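Local coordinates for protein probable tRNA pseudouridine synthase D (Methanosarcina mazei, PDB 1Z2Z) that probably converts uridine 13 of transfer RNAs into pseudouridine, as a member of the TruD family of pseudouridine synthases, at residues 4-7 with 8-11; 185-188 with 189-193; 271-274 with 275-278. All blocks are in the same frame, centred on the assembly; numbering follows the deposited sequence.

Interaction 1 (4-7 with 8-11); sequences PEIE and KQIG
K8 turns back over P4 and E5 at the start of the chain, where the single-turn helix 5-8 begins with P4 at its N-cap. The carbonyl of P4 takes the amide of K8, N to O 3.2 Å, and also receives a weak bond from E7 N. One residue on, Q9 N reaches E5 O at 2.9 Å. Beyond this turn the amides are held more loosely: I10 N is 3.4 Å from E7 O, a weak bond, and G11 N makes a weak bond to K8 O. The helix ends here in weak bonds.

Side chains add a looser polar link. E5 is bent at chi2 (-65°), which brings its OE1 against the lysine methylenes, 3.2 Å from K8 CD, and K8 itself bends at chi3 (100°). Beyond that contact the two ends form a long salt bridge, E5 OE1 to K8 NZ 3.6 Å, on the exposed side of the turn. Q9 stretches out past I6, bringing its NE2 to 3.5 Å from I6 CD1, a contact of amide with methyl. I10 rests its CG1 beside E7 O at 3.2 Å.

The carboxylate of the buried E7 is satisfied from elsewhere: its OE2 forms a salt bridge with R427 NH1 of helix 423-430, so the E7 carboxylate is paired with an arginine near the C-terminal end of the chain. P4 and I6 lean on P434 in the segment after that helix, P4 also on N433. I10 packs on I172, and G11 meets Y276 of the long helix 263-287; the turn is therefore lodged between the C-terminal helix and this long one.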
ATOM      1  N   PRO A   4      10.073  -3.397  14.645  1.00 49.79           N
ATOM      2  CA  PRO A   4       8.966  -2.891  15.452  1.00 48.17           C
ATOM      3  C   PRO A   4       7.791  -3.832  15.530  1.00 47.89           C
ATOM      4  O   PRO A   4       7.429  -4.494  14.551  1.00 48.63           O
ATOM      5  CB  PRO A   4       8.618  -1.566  14.781  1.00 46.63           C
ATOM      6  CG  PRO A   4       9.042  -1.765  13.379  1.00 47.75           C
ATOM      7  CD  PRO A   4      10.340  -2.501  13.508  1.00 48.55           C
ATOM      8  N   GLU A   5       7.211  -3.899  16.719  1.00 46.47           N
ATOM      9  CA  GLU A   5       6.054  -4.739  16.956  1.00 45.61           C
ATOM     10  C   GLU A   5       4.960  -4.404  15.956  1.00 45.30           C
ATOM     11  O   GLU A   5       4.255  -5.288  15.480  1.00 46.24           O
ATOM     12  CB  GLU A   5       5.536  -4.513  18.374  1.00 44.71           C
ATOM     13  CG  GLU A   5       6.225  -5.358  19.418  1.00 43.20           C
ATOM     14  CD  GLU A   5       5.955  -6.832  19.221  1.00 42.19           C
ATOM     15  OE1 GLU A   5       6.830  -7.535  18.665  1.00 42.04           O
ATOM     16  OE2 GLU A   5       4.857  -7.279  19.616  1.00 41.44           O
ATOM     17  N   ILE A   6       4.828  -3.121  15.639  1.00 43.98           N
ATOM     18  CA  ILE A   6       3.805  -2.679  14.709  1.00 42.53           C
ATOM     19  C   ILE A   6       3.827  -3.473  13.418  1.00 41.82           C
ATOM     20  O   ILE A   6       2.781  -3.894  12.926  1.00 42.30           O
ATOM     21  CB  ILE A   6       3.934  -1.159  14.426  1.00 41.03           C
ATOM     22  CG1 ILE A   6       3.440  -0.394  15.643  1.00 39.82           C
ATOM     23  CG2 ILE A   6       3.097  -0.750  13.224  1.00 42.64           C
ATOM     24  CD1 ILE A   6       2.129  -0.940  16.188  1.00 36.64           C
ATOM     25  N   GLU A   7       5.021  -3.690  12.886  1.00 41.77           N
ATOM     26  CA  GLU A   7       5.181  -4.446  11.655  1.00 42.65           C
ATOM     27  C   GLU A   7       5.093  -5.973  11.875  1.00 42.32           C
ATOM     28  O   GLU A   7       4.727  -6.714  10.965  1.00 43.69           O
ATOM     29  CB  GLU A   7       6.506  -4.061  10.974  1.00 41.69           C
ATOM     30  CG  GLU A   7       6.472  -2.704  10.256  1.00 42.17           C
ATOM     31  CD  GLU A   7       7.820  -2.294   9.672  1.00 42.64           C
ATOM     32  OE1 GLU A   7       7.866  -1.339   8.863  1.00 41.38           O
ATOM     33  OE2 GLU A   7       8.838  -2.924  10.031  1.00 43.74           O
ATOM     34  N   LYS A   8       5.408  -6.452  13.071  1.00 41.97           N
ATOM     35  CA  LYS A   8       5.327  -7.886  13.311  1.00 41.86           C
ATOM     36  C   LYS A   8       3.869  -8.283  13.493  1.00 41.20           C
ATOM     37  O   LYS A   8       3.499  -9.434  13.262  1.00 41.10           O
ATOM     38  CB  LYS A   8       6.143  -8.277  14.551  1.00 42.71           C
ATOM     39  CG  LYS A   8       7.620  -7.902  14.456  1.00 45.23           C
ATOM     40  CD  LYS A   8       8.315  -7.873  15.825  1.00 49.21           C
ATOM     41  CE  LYS A   8       9.128  -9.134  16.094  1.00 49.84           C
ATOM     42  NZ  LYS A   8       9.861  -9.061  17.391  1.00 51.29           N
ATOM     43  N   GLN A   9       3.040  -7.323  13.889  1.00 39.89           N
ATOM     44  CA  GLN A   9       1.616  -7.576  14.117  1.00 41.04           C
ATOM     45  C   GLN A   9       0.827  -7.685  12.821  1.00 40.54           C
ATOM     46  O   GLN A   9      -0.392  -7.890  12.835  1.00 39.20           O
ATOM     47  CB  GLN A   9       1.018  -6.475  14.976  1.00 42.85           C
ATOM     48  CG  GLN A   9       1.580  -6.429  16.370  1.00 46.82           C
ATOM     49  CD  GLN A   9       1.262  -5.122  17.062  1.00 49.46           C
ATOM     50  OE1 GLN A   9       1.517  -4.958  18.259  1.00 51.14           O
ATOM     51  NE2 GLN A   9       0.708  -4.175  16.309  1.00 51.64           N
ATOM     52  N   ILE A  10       1.532  -7.524  11.708  1.00 39.91           N
ATOM     53  CA  ILE A  10       0.927  -7.637  10.395  1.00 39.95           C
ATOM     54  C   ILE A  10       1.769  -8.532   9.492  1.00 40.03           C
ATOM     55  O   ILE A  10       1.888  -8.273   8.295  1.00 40.09           O
ATOM     56  CB  ILE A  10       0.752  -6.271   9.709  1.00 39.38           C
ATOM     57  CG1 ILE A  10       2.097  -5.566   9.594  1.00 39.77           C
ATOM     58  CG2 ILE A  10      -0.262  -5.426  10.479  1.00 39.87           C
ATOM     59  CD1 ILE A  10       2.005  -4.197   8.965  1.00 40.28           C
ATOM     60  N   GLY A  11       2.369  -9.566  10.081  1.00 38.24           N
ATOM     61  CA  GLY A  11       3.143 -10.524   9.313  1.00 39.76           C
ATOM     62  C   GLY A  11       4.609 -10.280   9.034  1.00 40.91           C
ATOM     63  O   GLY A  11       5.411 -11.217   9.080  1.00 42.11           O
TER

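Interaction 2 (185-188 with 189-193); sequences VGKA and IVEGN
I189 lies across V185 one helical turn earlier, and the two apolar chains close at CG1 of V185 and CD1 of I189, 4.1 Å apart. Each is set by its first torsion: V185 holds CG1 anti to its backbone N (chi1 179°), while I189 holds CG1 anti to its carbonyl carbon and then extends (chi2 174°), carrying CD1 back along the helix. The backbone bond between the same two residues, I189 N to V185 O, is 3.2 Å long. V190 brings CG2 beside the carbonyl of G186, 3.2 Å from its oxygen.

On the exposed face K187 and E191 form another i to i+4 pair. Both are extended beyond CG, and they cross with the glutamate OE1 against the lysine's methylenes, 3.2 Å from K187 CE. The ammonium itself stays at 4.2 Å from OE1 to NZ, beyond a salt bridge, so this is an attraction between nearby charges. The other glutamate oxygen, OE2, accepts a weak bond from ND2 of N193.

The I189 side chain also reaches F194 and A197 of helix 194-202 and I373 and M379 in a loop. Cutting I189 back to an alanine is likely to leave V185 CG1 without its methyl partner and to open a gap toward helix 194-202 and the loop of I373 and M379.

Past E191 the helix ends. G192 leaves helical angles with a positive phi of 109°, a conformation where a side chain would press on the preceding carbonyl, and its N bonds to I189 O at 2.7 Å and weakly to A188 O. G192, in the C' position, makes this a Schellman motif, closing helix 182-191 and turning the chain into helix 194-202.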
ATOM      1  N   VAL A 185      -9.836  -8.066  11.779  1.00 48.64           N
ATOM      2  CA  VAL A 185     -11.250  -8.365  11.635  1.00 48.17           C
ATOM      3  C   VAL A 185     -11.447  -9.580  10.735  1.00 47.60           C
ATOM      4  O   VAL A 185     -12.295 -10.433  10.999  1.00 46.18           O
ATOM      5  CB  VAL A 185     -11.999  -7.151  11.050  1.00 48.22           C
ATOM      6  CG1 VAL A 185     -13.475  -7.465  10.883  1.00 47.36           C
ATOM      7  CG2 VAL A 185     -11.816  -5.955  11.967  1.00 48.93           C
ATOM      8  N   GLY A 186     -10.645  -9.653   9.676  1.00 47.54           N
ATOM      9  CA  GLY A 186     -10.735 -10.764   8.751  1.00 48.44           C
ATOM     10  C   GLY A 186     -10.362 -12.076   9.413  1.00 49.33           C
ATOM     11  O   GLY A 186     -10.759 -13.152   8.964  1.00 47.53           O
ATOM     12  N   LYS A 187      -9.596 -11.990  10.493  1.00 50.63           N
ATOM     13  CA  LYS A 187      -9.173 -13.187  11.199  1.00 52.81           C
ATOM     14  C   LYS A 187     -10.294 -13.740  12.070  1.00 52.96           C
ATOM     15  O   LYS A 187     -10.433 -14.954  12.209  1.00 53.56           O
ATOM     16  CB  LYS A 187      -7.943 -12.891  12.061  1.00 54.45           C
ATOM     17  CG  LYS A 187      -7.359 -14.121  12.738  1.00 56.03           C
ATOM     18  CD  LYS A 187      -6.234 -13.761  13.694  1.00 56.57           C
ATOM     19  CE  LYS A 187      -5.762 -14.987  14.469  1.00 55.70           C
ATOM     20  NZ  LYS A 187      -4.817 -14.620  15.562  1.00 56.91           N
ATOM     21  N   ALA A 188     -11.098 -12.853  12.649  1.00 52.55           N
ATOM     22  CA  ALA A 188     -12.198 -13.284  13.497  1.00 53.69           C
ATOM     23  C   ALA A 188     -13.315 -13.910  12.668  1.00 55.49           C
ATOM     24  O   ALA A 188     -13.895 -14.927  13.054  1.00 55.90           O
ATOM     25  CB  ALA A 188     -12.739 -12.110  14.296  1.00 53.60           C
ATOM     26  N   ILE A 189     -13.615 -13.309  11.523  1.00 57.00           N
ATOM     27  CA  ILE A 189     -14.673 -13.832  10.667  1.00 58.20           C
ATOM     28  C   ILE A 189     -14.355 -15.272  10.251  1.00 58.81           C
ATOM     29  O   ILE A 189     -15.174 -16.171  10.441  1.00 59.26           O
ATOM     30  CB  ILE A 189     -14.866 -12.939   9.421  1.00 57.52           C
ATOM     31  CG1 ILE A 189     -15.029 -11.485   9.847  1.00 56.62           C
ATOM     32  CG2 ILE A 189     -16.128 -13.331   8.684  1.00 57.35           C
ATOM     33  CD1 ILE A 189     -15.068 -10.524   8.685  1.00 57.02           C
ATOM     34  N   VAL A 190     -13.162 -15.487   9.700  1.00 60.16           N
ATOM     35  CA  VAL A 190     -12.714 -16.816   9.274  1.00 60.82           C
ATOM     36  C   VAL A 190     -12.913 -17.858  10.379  1.00 62.65           C
ATOM     37  O   VAL A 190     -13.472 -18.937  10.149  1.00 63.27           O
ATOM     38  CB  VAL A 190     -11.212 -16.797   8.891  1.00 59.42           C
ATOM     39  CG1 VAL A 190     -10.679 -18.214   8.753  1.00 59.25           C
ATOM     40  CG2 VAL A 190     -11.020 -16.034   7.595  1.00 58.92           C
ATOM     41  N   GLU A 191     -12.442 -17.528  11.577  1.00 64.21           N
ATOM     42  CA  GLU A 191     -12.551 -18.411  12.732  1.00 65.55           C
ATOM     43  C   GLU A 191     -14.010 -18.634  13.108  1.00 66.81           C
ATOM     44  O   GLU A 191     -14.334 -19.588  13.818  1.00 67.80           O
ATOM     45  CB  GLU A 191     -11.811 -17.805  13.923  1.00 65.33           C
ATOM     46  CG  GLU A 191     -10.343 -17.528  13.676  1.00 65.10           C
ATOM     47  CD  GLU A 191      -9.697 -16.764  14.817  1.00 66.16           C
ATOM     48  OE1 GLU A 191      -8.458 -16.593  14.793  1.00 65.59           O
ATOM     49  OE2 GLU A 191     -10.430 -16.328  15.735  1.00 65.96           O
ATOM     50  N   GLY A 192     -14.880 -17.743  12.635  1.00 66.99           N
ATOM     51  CA  GLY A 192     -16.297 -17.851  12.925  1.00 67.19           C
ATOM     52  C   GLY A 192     -16.794 -16.790  13.887  1.00 67.96           C
ATOM     53  O   GLY A 192     -17.990 -16.526  13.963  1.00 67.80           O
ATOM     54  N   ASN A 193     -15.886 -16.171  14.629  1.00 69.48           N
ATOM     55  CA  ASN A 193     -16.286 -15.146  15.583  1.00 71.10           C
ATOM     56  C   ASN A 193     -16.753 -13.859  14.923  1.00 71.69           C
ATOM     57  O   ASN A 193     -16.009 -13.234  14.169  1.00 72.09           O
ATOM     58  CB  ASN A 193     -15.129 -14.822  16.516  1.00 71.72           C
ATOM     59  CG  ASN A 193     -14.735 -15.995  17.362  1.00 73.76           C
ATOM     60  OD1 ASN A 193     -15.496 -16.433  18.227  1.00 75.66           O
ATOM     61  ND2 ASN A 193     -13.541 -16.524  17.118  1.00 74.21           N
TER

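Interaction 3 (271-274 with 275-278); sequences HGYQ and SYIY
This is a buried contact between side chains three and four residues apart within the long helix 263-287, against which helix 182-191 packs. Its backbone ladder is regular: S275, Y276, I277 and Y278 each give their N-H to the carbonyl four residues back, the bond from Y276 N to G272 O being 2.8 Å.

Three tyrosines spread from this turn. Y273 holds CG anti to the backbone N (chi1 -176°), which lays its ring beside that of Y276. The two meet at Y273 CE1 and Y276 CD2, 4.0 Å apart. Over one face of the Y273 ring comes the methyl CD1 of I277, a CH-pi contact 3.8 Å from the ring centroid and 20° off the normal. The Y273 ring also meets K187 and V190 of helix 182-191. Y278 heads elsewhere: its hydroxyl is hydrogen-bonded to the carbonyls of E387 and N168, and its ring meets F170 edge-to-face. I277 also touches P342.

At the start of the segment H271 O is gripped twice by S275. The serine hydroxyl donates to it, OG to H271 O 2.9 Å, and the amide does so at the same distance, S275 N and OG approaching H271 O from opposite faces of its carbonyl plane.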
ATOM      1  N   HIS A 271      -9.523  -9.786   2.905  1.00 46.06           N
ATOM      2  CA  HIS A 271      -8.356  -9.522   2.059  1.00 45.60           C
ATOM      3  C   HIS A 271      -7.173  -9.089   2.928  1.00 46.36           C
ATOM      4  O   HIS A 271      -6.005  -9.342   2.601  1.00 46.52           O
ATOM      5  CB  HIS A 271      -8.687  -8.441   1.022  1.00 43.41           C
ATOM      6  CG  HIS A 271      -7.525  -8.041   0.166  1.00 42.32           C
ATOM      7  ND1 HIS A 271      -6.486  -7.264   0.633  1.00 43.44           N
ATOM      8  CD2 HIS A 271      -7.247  -8.287  -1.137  1.00 42.93           C
ATOM      9  CE1 HIS A 271      -5.624  -7.048  -0.342  1.00 43.28           C
ATOM     10  NE2 HIS A 271      -6.062  -7.658  -1.429  1.00 41.76           N
ATOM     11  N   GLY A 272      -7.483  -8.429   4.037  1.00 46.44           N
ATOM     12  CA  GLY A 272      -6.432  -8.009   4.941  1.00 46.40           C
ATOM     13  C   GLY A 272      -5.788  -9.260   5.507  1.00 46.41           C
ATOM     14  O   GLY A 272      -4.604  -9.508   5.267  1.00 46.87           O
ATOM     15  N   TYR A 273      -6.576 -10.058   6.235  1.00 45.70           N
ATOM     16  CA  TYR A 273      -6.101 -11.299   6.853  1.00 44.20           C
ATOM     17  C   TYR A 273      -5.303 -12.126   5.878  1.00 43.39           C
ATOM     18  O   TYR A 273      -4.438 -12.906   6.275  1.00 42.65           O
ATOM     19  CB  TYR A 273      -7.269 -12.138   7.366  1.00 46.37           C
ATOM     20  CG  TYR A 273      -6.835 -13.390   8.102  1.00 50.02           C
ATOM     21  CD1 TYR A 273      -5.931 -13.319   9.164  1.00 51.16           C
ATOM     22  CD2 TYR A 273      -7.357 -14.640   7.766  1.00 51.11           C
ATOM     23  CE1 TYR A 273      -5.559 -14.460   9.875  1.00 51.89           C
ATOM     24  CE2 TYR A 273      -6.994 -15.788   8.471  1.00 52.75           C
ATOM     25  CZ  TYR A 273      -6.097 -15.690   9.525  1.00 53.80           C
ATOM     26  OH  TYR A 273      -5.738 -16.826  10.226  1.00 55.20           O
ATOM     27  N   GLN A 274      -5.613 -11.964   4.598  1.00 43.15           N
ATOM     28  CA  GLN A 274      -4.908 -12.677   3.546  1.00 43.54           C
ATOM     29  C   GLN A 274      -3.559 -12.034   3.339  1.00 43.30           C
ATOM     30  O   GLN A 274      -2.535 -12.713   3.209  1.00 43.30           O
ATOM     31  CB  GLN A 274      -5.689 -12.622   2.240  1.00 45.22           C
ATOM     32  CG  GLN A 274      -6.771 -13.660   2.163  1.00 48.13           C
ATOM     33  CD  GLN A 274      -7.506 -13.628   0.854  1.00 49.50           C
ATOM     34  OE1 GLN A 274      -8.340 -14.487   0.593  1.00 53.17           O
ATOM     35  NE2 GLN A 274      -7.208 -12.634   0.021  1.00 49.51           N
ATOM     36  N   SER A 275      -3.565 -10.708   3.294  1.00 42.47           N
ATOM     37  CA  SER A 275      -2.329  -9.970   3.114  1.00 40.18           C
ATOM     38  C   SER A 275      -1.423 -10.293   4.299  1.00 37.86           C
ATOM     39  O   SER A 275      -0.211 -10.408   4.152  1.00 38.11           O
ATOM     40  CB  SER A 275      -2.643  -8.477   3.024  1.00 40.20           C
ATOM     41  OG  SER A 275      -3.462  -8.239   1.893  1.00 41.36           O
ATOM     42  N   TYR A 276      -2.027 -10.466   5.467  1.00 34.44           N
ATOM     43  CA  TYR A 276      -1.278 -10.797   6.662  1.00 33.65           C
ATOM     44  C   TYR A 276      -0.512 -12.099   6.445  1.00 33.97           C
ATOM     45  O   TYR A 276       0.721 -12.148   6.539  1.00 32.99           O
ATOM     46  CB  TYR A 276      -2.239 -10.963   7.822  1.00 32.70           C
ATOM     47  CG  TYR A 276      -1.612 -11.533   9.059  1.00 34.07           C
ATOM     48  CD1 TYR A 276      -0.704 -10.793   9.813  1.00 33.32           C
ATOM     49  CD2 TYR A 276      -1.953 -12.809   9.503  1.00 35.56           C
ATOM     50  CE1 TYR A 276      -0.161 -11.315  10.985  1.00 31.99           C
ATOM     51  CE2 TYR A 276      -1.413 -13.335  10.669  1.00 32.94           C
ATOM     52  CZ  TYR A 276      -0.523 -12.586  11.403  1.00 31.36           C
ATOM     53  OH  TYR A 276      -0.006 -13.121  12.560  1.00 31.88           O
ATOM     54  N   ILE A 277      -1.267 -13.156   6.151  1.00 33.11           N
ATOM     55  CA  ILE A 277      -0.691 -14.472   5.923  1.00 30.98           C
ATOM     56  C   ILE A 277       0.355 -14.398   4.818  1.00 29.85           C
ATOM     57  O   ILE A 277       1.430 -15.005   4.905  1.00 29.87           O
ATOM     58  CB  ILE A 277      -1.795 -15.476   5.557  1.00 29.50           C
ATOM     59  CG1 ILE A 277      -2.717 -15.660   6.776  1.00 30.43           C
ATOM     60  CG2 ILE A 277      -1.171 -16.788   5.094  1.00 27.79           C
ATOM     61  CD1 ILE A 277      -4.078 -16.311   6.503  1.00 28.16           C
ATOM     62  N   TYR A 278       0.051 -13.621   3.792  1.00 26.83           N
ATOM     63  CA  TYR A 278       0.979 -13.473   2.698  1.00 28.09           C
ATOM     64  C   TYR A 278       2.334 -12.898   3.168  1.00 30.39           C
ATOM     65  O   TYR A 278       3.393 -13.323   2.703  1.00 31.81           O
ATOM     66  CB  TYR A 278       0.341 -12.610   1.609  1.00 24.46           C
ATOM     67  CG  TYR A 278       1.329 -12.081   0.624  1.00 23.86           C
ATOM     68  CD1 TYR A 278       2.105 -10.975   0.920  1.00 25.02           C
ATOM     69  CD2 TYR A 278       1.497 -12.684  -0.608  1.00 27.01           C
ATOM     70  CE1 TYR A 278       3.022 -10.480   0.015  1.00 27.20           C
ATOM     71  CE2 TYR A 278       2.408 -12.197  -1.525  1.00 28.42           C
ATOM     72  CZ  TYR A 278       3.166 -11.091  -1.206  1.00 28.02           C
ATOM     73  OH  TYR A 278       4.051 -10.584  -2.131  1.00 31.36           O
TER

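In the fold
Interaction 3 is the buried one of the three, whereas interactions 1 and 2 each mix buried residues with solvent-facing ones. It is also the hub: Y276 of 271-278 packs on I10 and G11 of interaction 1, its CE1 3.2 Å from G11 N, while Y273 lies against G186, K187 and V190 of interaction 2. Interactions 1 and 2 do not touch, their nearest atoms being about 8 Å apart. The chemistry follows the place: inside helix 263-287 a carbonyl that accepts two hydrogen bonds and aromatic packing prevail, while the two helix ends carry loose charge pairs on their exposed sides and weak terminal bonds, interaction 2 finishing in a Schellman motif.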